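Long-range contacts in cytoplasmic export protein 1 (Saccharomyces cerevisiae, PDB 3VWA), which binds tRNA and serves in the nuclear tRNA export machinery, where it may collect tRNA from export receptors at the nuclear pore and pass aminoacylated tRNA to translation: residues Q27-T32 against V42-R47; C71-T76 against I86-V91. All coordinates share one frame; numbering follows the deposited sequence.

Contact 1 of 2, residues Q27-T32 against V42-R47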
loop_
_atom_site.group_PDB
_atom_site.type_symbol
_atom_site.label_atom_id
_atom_site.label_comp_id
_atom_site.label_asym_id
_atom_site.label_seq_id
_atom_site.Cartn_x
_atom_site.Cartn_y
_atom_site.Cartn_z
ATOM N N GLN A 27 -10.459 10.460 -26.316
ATOM C CA GLN A 27 -10.980 9.960 -25.029
ATOM C C GLN A 27 -10.056 8.880 -24.494
ATOM O O GLN A 27 -9.515 8.071 -25.256
ATOM C CB GLN A 27 -12.367 9.370 -25.194
ATOM C CG GLN A 27 -13.415 10.432 -25.431
ATOM C CD GLN A 27 -14.734 9.802 -25.764
ATOM O OE1 GLN A 27 -14.861 9.078 -26.768
ATOM N NE2 GLN A 27 -15.733 10.049 -24.920
ATOM N N CYS A 28 -9.881 8.851 -23.190
ATOM C CA CYS A 28 -8.978 7.878 -22.614
ATOM C C CYS A 28 -9.764 6.958 -21.681
ATOM O O CYS A 28 -10.380 7.422 -20.715
ATOM C CB CYS A 28 -7.829 8.592 -21.914
ATOM S SG CYS A 28 -6.837 7.578 -20.806
ATOM N N PHE A 29 -9.744 5.662 -22.012
ATOM C CA PHE A 29 -10.562 4.647 -21.341
ATOM C C PHE A 29 -9.661 3.594 -20.717
ATOM O O PHE A 29 -8.673 3.198 -21.355
ATOM C CB PHE A 29 -11.488 3.912 -22.357
ATOM C CG PHE A 29 -12.645 4.738 -22.892
ATOM C CD1 PHE A 29 -13.843 4.804 -22.191
ATOM C CD2 PHE A 29 -12.557 5.399 -24.117
ATOM C CE1 PHE A 29 -14.928 5.529 -22.670
ATOM C CE2 PHE A 29 -13.648 6.133 -24.598
ATOM C CZ PHE A 29 -14.838 6.205 -23.866
ATOM N N ASP A 30 -9.996 3.109 -19.509
ATOM C CA ASP A 30 -9.400 1.824 -19.044
ATOM C C ASP A 30 -9.998 0.673 -19.850
ATOM O O ASP A 30 -11.156 0.722 -20.237
ATOM C CB ASP A 30 -9.671 1.518 -17.559
ATOM C CG ASP A 30 -9.014 2.526 -16.604
ATOM O OD1 ASP A 30 -8.031 3.189 -16.986
ATOM O OD2 ASP A 30 -9.495 2.650 -15.457
ATOM N N GLY A 31 -9.197 -0.369 -20.052
ATOM C CA GLY A 31 -9.624 -1.557 -20.706
ATOM C C GLY A 31 -8.811 -2.719 -20.190
ATOM O O GLY A 31 -7.970 -2.554 -19.286
ATOM N N THR A 32 -9.053 -3.891 -20.778
ATOM C CA THR A 32 -8.325 -5.090 -20.438
ATOM C C THR A 32 -8.176 -5.816 -21.759
ATOM O O THR A 32 -9.087 -5.778 -22.606
ATOM C CB THR A 32 -9.095 -6.026 -19.458
ATOM O OG1 THR A 32 -9.888 -6.943 -20.212
ATOM C CG2 THR A 32 -10.018 -5.282 -18.476
ATOM N N VAL A 42 -6.936 2.420 -23.489
ATOM C CA VAL A 42 -7.385 2.600 -24.840
ATOM C C VAL A 42 -7.637 4.102 -25.104
ATOM O O VAL A 42 -8.494 4.755 -24.455
ATOM C CB VAL A 42 -8.685 1.771 -25.048
ATOM C CG1 VAL A 42 -9.342 2.139 -26.370
ATOM C CG2 VAL A 42 -8.408 0.255 -24.925
ATOM N N PHE A 43 -6.876 4.663 -26.038
ATOM C CA PHE A 43 -7.110 6.026 -26.478
ATOM C C PHE A 43 -7.977 6.010 -27.751
ATOM O O PHE A 43 -7.609 5.437 -28.803
ATOM C CB PHE A 43 -5.799 6.756 -26.756
ATOM C CG PHE A 43 -5.001 7.060 -25.524
ATOM C CD1 PHE A 43 -5.233 8.248 -24.784
ATOM C CD2 PHE A 43 -3.959 6.207 -25.124
ATOM C CE1 PHE A 43 -4.430 8.524 -23.660
ATOM C CE2 PHE A 43 -3.202 6.497 -24.003
ATOM C CZ PHE A 43 -3.431 7.656 -23.288
ATOM N N LYS A 44 -9.144 6.625 -27.628
ATOM C CA LYS A 44 -10.104 6.647 -28.702
ATOM C C LYS A 44 -10.090 8.047 -29.293
ATOM O O LYS A 44 -10.336 9.022 -28.576
ATOM C CB LYS A 44 -11.491 6.312 -28.153
ATOM C CG LYS A 44 -12.623 6.540 -29.143
ATOM C CD LYS A 44 -13.815 5.682 -28.760
ATOM C CE LYS A 44 -14.520 5.205 -30.013
ATOM N NZ LYS A 44 -14.998 6.350 -30.811
ATOM N N ALA A 45 -9.743 8.134 -30.577
ATOM C CA ALA A 45 -9.682 9.389 -31.331
ATOM C C ALA A 45 -11.046 9.980 -31.566
ATOM O O ALA A 45 -12.014 9.276 -31.937
ATOM C CB ALA A 45 -9.025 9.181 -32.682
ATOM N N LYS A 46 -11.102 11.290 -31.380
ATOM C CA LYS A 46 -12.277 12.053 -31.731
ATOM C C LYS A 46 -12.069 12.435 -33.180
ATOM O O LYS A 46 -11.811 13.594 -33.497
ATOM C CB LYS A 46 -12.361 13.286 -30.848
ATOM C CG LYS A 46 -12.869 13.003 -29.445
ATOM C CD LYS A 46 -13.293 14.353 -28.885
ATOM C CE LYS A 46 -13.518 14.298 -27.392
ATOM N NZ LYS A 46 -13.368 15.681 -26.843
ATOM N N ARG A 47 -12.140 11.430 -34.051
ATOM C CA ARG A 47 -11.740 11.604 -35.439
ATOM C C ARG A 47 -12.760 12.407 -36.234
ATOM O O ARG A 47 -13.956 12.159 -36.170
ATOM C CB ARG A 47 -11.488 10.262 -36.112
ATOM C CG ARG A 47 -10.572 10.375 -37.339
ATOM C CD ARG A 47 -10.216 8.952 -37.735
ATOM N NE ARG A 47 -9.793 8.796 -39.122
ATOM C CZ ARG A 47 -9.459 7.611 -39.631
ATOM N NH1 ARG A 47 -9.452 6.516 -38.861
ATOM N NH2 ARG A 47 -9.125 7.508 -40.892
#
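Gln27 and Lys44 form a hydrogen-bonded antiparallel pair, each backbone amide donating a hydrogen bond to the other's carbonyl: Gln27 N lies 2.7 Å from Lys44 O, and Lys44 N lies 2.8 Å from Gln27 O. Both donors sit in the plane of the carbonyl they reach, and the second bond is nearly straight, with 171° at the hydrogen. Two residues along, Phe29 and Val42 repeat the exchange, Phe29 N to Val42 O and Val42 N to Phe29 O, each at 2.9 Å. Gln27 O is approached a second time, by Phe43 CA at 3.4 Å, in a CA-H...O contact beside its amide bond. Between the two bonded pairs stands the non-hydrogen-bonded pair Cys28 and Phe43. Cys28 SG, placed anti to its own backbone N (chi1 166°), reaches obliquely to 4.5 Å from the Phe43 ring centroid, a sulfur-aromatic contact, while Cys28 CB rests 3.8 Å from Phe43 CE1. The face bearing Gln27, Phe29, Val42 and Lys44 mixes polar and apolar groups. The aliphatic part of Lys44 runs alongside Gln27 and Phe29, its CB lying 4.2 Å from Phe29 CE2 at the ring edge. The Lys44 chain then bends, and NZ bonds to Gln82 O; Lys46, the centre of an inverse gamma turn, carries its own NZ to Thr23 O. Cys28 makes its backbone hydrogen bonds on the other side, with Ile20 and Thr21. The hairpin of strands 26-33 and 39-45 thus lies within the antiparallel sheet of the kinase-like domain: Val42 and Lys44 touch Phe85 of strand 85-89, Phe29 and Val42 meet Ile15 of strand 13-15, and the Phe43 ring is edge-to-face (T-shaped) with Phe137 of strand 136-138 and stacked with Phe147.

Contact 2 of 2, residues C71-T76 against I86-V91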
loop_
_atom_site.group_PDB
_atom_site.type_symbol
_atom_site.label_atom_id
_atom_site.label_comp_id
_atom_site.label_asym_id
_atom_site.label_seq_id
_atom_site.Cartn_x
_atom_site.Cartn_y
_atom_site.Cartn_z
ATOM N N CYS A 71 4.255 6.306 -23.670
ATOM C CA CYS A 71 3.316 5.225 -23.369
ATOM C C CYS A 71 3.622 4.007 -24.289
ATOM O O CYS A 71 3.723 4.135 -25.498
ATOM C CB CYS A 71 1.860 5.695 -23.531
ATOM S SG CYS A 71 1.310 7.073 -22.476
ATOM N N THR A 72 3.785 2.829 -23.716
ATOM C CA THR A 72 4.317 1.672 -24.494
ATOM C C THR A 72 3.123 1.142 -25.291
ATOM O O THR A 72 2.133 0.663 -24.691
ATOM C CB THR A 72 4.950 0.597 -23.553
ATOM O OG1 THR A 72 6.155 1.115 -22.960
ATOM C CG2 THR A 72 5.348 -0.724 -24.332
ATOM N N VAL A 73 3.178 1.270 -26.624
ATOM C CA VAL A 73 1.988 1.003 -27.400
ATOM C C VAL A 73 1.879 -0.497 -27.649
ATOM O O VAL A 73 2.879 -1.158 -27.848
ATOM C CB VAL A 73 1.915 1.830 -28.707
ATOM C CG1 VAL A 73 1.758 3.332 -28.407
ATOM C CG2 VAL A 73 3.121 1.571 -29.603
ATOM N N LEU A 74 0.668 -1.037 -27.572
ATOM C CA LEU A 74 0.455 -2.480 -27.789
ATOM C C LEU A 74 -0.075 -2.726 -29.183
ATOM O O LEU A 74 0.431 -3.590 -29.900
ATOM C CB LEU A 74 -0.465 -3.086 -26.725
ATOM C CG LEU A 74 0.048 -3.652 -25.381
ATOM C CD1 LEU A 74 1.524 -3.409 -25.099
ATOM C CD2 LEU A 74 -0.791 -3.063 -24.265
ATOM N N GLU A 75 -1.066 -1.942 -29.593
ATOM C CA GLU A 75 -1.627 -2.109 -30.919
ATOM C C GLU A 75 -2.356 -0.844 -31.368
ATOM O O GLU A 75 -2.827 -0.108 -30.524
ATOM C CB GLU A 75 -2.620 -3.287 -30.890
ATOM C CG GLU A 75 -2.759 -3.984 -32.245
ATOM C CD GLU A 75 -3.752 -5.134 -32.242
ATOM O OE1 GLU A 75 -4.067 -5.592 -33.352
ATOM O OE2 GLU A 75 -4.230 -5.554 -31.153
ATOM N N THR A 76 -2.461 -0.616 -32.685
ATOM C CA THR A 76 -3.254 0.478 -33.252
ATOM C C THR A 76 -4.336 -0.002 -34.245
ATOM O O THR A 76 -4.188 -1.099 -34.854
ATOM C CB THR A 76 -2.380 1.544 -33.920
ATOM O OG1 THR A 76 -1.756 1.000 -35.096
ATOM C CG2 THR A 76 -1.319 2.053 -32.967
ATOM N N ILE A 86 -5.491 3.852 -30.151
ATOM C CA ILE A 86 -4.138 3.495 -29.754
ATOM C C ILE A 86 -4.263 2.799 -28.397
ATOM O O ILE A 86 -4.759 3.373 -27.380
ATOM C CB ILE A 86 -3.216 4.731 -29.655
ATOM C CG1 ILE A 86 -3.164 5.502 -30.990
ATOM C CG2 ILE A 86 -1.833 4.312 -29.174
ATOM C CD1 ILE A 86 -2.496 6.877 -30.918
ATOM N N VAL A 87 -3.804 1.559 -28.359
ATOM C CA VAL A 87 -3.912 0.764 -27.137
ATOM C C VAL A 87 -2.538 0.607 -26.498
ATOM O O VAL A 87 -1.566 0.154 -27.163
ATOM C CB VAL A 87 -4.563 -0.611 -27.388
ATOM C CG1 VAL A 87 -4.933 -1.254 -26.061
ATOM C CG2 VAL A 87 -5.820 -0.476 -28.240
ATOM N N THR A 88 -2.441 0.998 -25.223
ATOM C CA THR A 88 -1.091 1.062 -24.559
ATOM C C THR A 88 -1.142 0.292 -23.298
ATOM O O THR A 88 -2.232 -0.142 -22.885
ATOM C CB THR A 88 -0.694 2.508 -24.148
ATOM O OG1 THR A 88 -1.620 2.997 -23.164
ATOM C CG2 THR A 88 -0.672 3.419 -25.360
ATOM N N GLU A 89 0.010 0.129 -22.654
ATOM C CA GLU A 89 -0.001 -0.371 -21.259
ATOM C C GLU A 89 -0.927 0.543 -20.397
ATOM O O GLU A 89 -1.205 1.682 -20.726
ATOM C CB GLU A 89 1.404 -0.481 -20.633
ATOM C CG GLU A 89 2.546 -0.881 -21.560
ATOM C CD GLU A 89 3.420 -2.041 -21.031
ATOM O OE1 GLU A 89 4.493 -1.818 -20.407
ATOM O OE2 GLU A 89 3.034 -3.208 -21.262
ATOM N N ARG A 90 -1.452 0.001 -19.324
ATOM C CA ARG A 90 -2.320 0.773 -18.500
ATOM C C ARG A 90 -1.530 1.983 -18.008
ATOM O O ARG A 90 -0.476 1.840 -17.381
ATOM C CB ARG A 90 -2.783 -0.043 -17.308
ATOM C CG ARG A 90 -3.791 0.710 -16.444
ATOM C CD ARG A 90 -5.041 1.135 -17.219
ATOM N NE ARG A 90 -5.992 0.038 -17.424
ATOM C CZ ARG A 90 -6.832 -0.410 -16.491
ATOM N NH1 ARG A 90 -7.649 -1.429 -16.771
ATOM N NH2 ARG A 90 -6.857 0.152 -15.270
ATOM N N VAL A 91 -2.033 3.156 -18.320
ATOM C CA VAL A 91 -1.484 4.376 -17.780
ATOM C C VAL A 91 -2.570 5.155 -17.036
ATOM O O VAL A 91 -3.768 4.871 -17.192
ATOM C CB VAL A 91 -0.876 5.276 -18.855
ATOM C CG1 VAL A 91 0.451 4.715 -19.331
ATOM C CG2 VAL A 91 -1.881 5.524 -20.000
#
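Val87 O accepts two backbone hydrogen bonds, from Leu74 N at 2.6 Å and Glu75 N at 3.2 Å, the mark of a classic beta bulge that shifts the register of this hairpin by one residue. The Leu74 donor lies in the carbonyl plane and that of Glu75 is tilted from it, while Val87 N returns a bond to Glu75 O. On the buried side, that of Cys71, Ile86, Thr88 and Val91, Val73 CG1 packs obliquely against two neighbouring methyls, Ile86 CG2 at 3.8 Å and Thr88 CG2. With Thr88 OG1 lodged between backbone N and carbonyl carbon (chi1 63°), where it donates to Glu89 O, CG2 is turned to the apolar side and meets Cys71 CB at 3.9 Å. Cys71 SG in turn touches Val91 CG1.

The other side is more open to solvent, although its contacts are no longer. There Glu89 N bonds to Thr72 O at 3.0 Å, and the Glu89 side chain runs alongside exposed Thr72, CG 3.5 Å from Thr72 CB, before crossing Leu74 at about a right angle. An alanine at Glu89 would keep the amide bond but would probably uncover the Thr72 methyl and the Leu74 side chain.

In this hairpin, 73-77/85-89 of the kinase-like domain's sheet, Val73 and Ile86 lie against Ser62 of helix 52-64, and Thr76 against its Val59 and Lys63, whereas Val40 of strand 39-45 meets Leu74 and Val87.

Overall arrangement
Contacts 1 and 2 are successive hairpins of one antiparallel sheet in the kinase-like domain, far from the C-terminal HEAT repeats. Their inner strands, 39-45 and 85-89, are neighbours, joined by Phe43 N to Ile86 O at 2.8 Å, and Arg90 NH1 reaches back to Gly31 O. Both contacts are partly buried. Contact 1 pairs in regular register and places a cysteine-phenylalanine pair on one face and the Lys44 aliphatic chain beside Gln27, Phe29 and Val42 on the other; contact 2 is broken by a bulge and turns Val73, Thr76 and Ile86 to helix 52-64. The more solvent-exposed margin belongs to contact 2, around Thr72, whereas none of the touching residues of contact 1 is fully exposed.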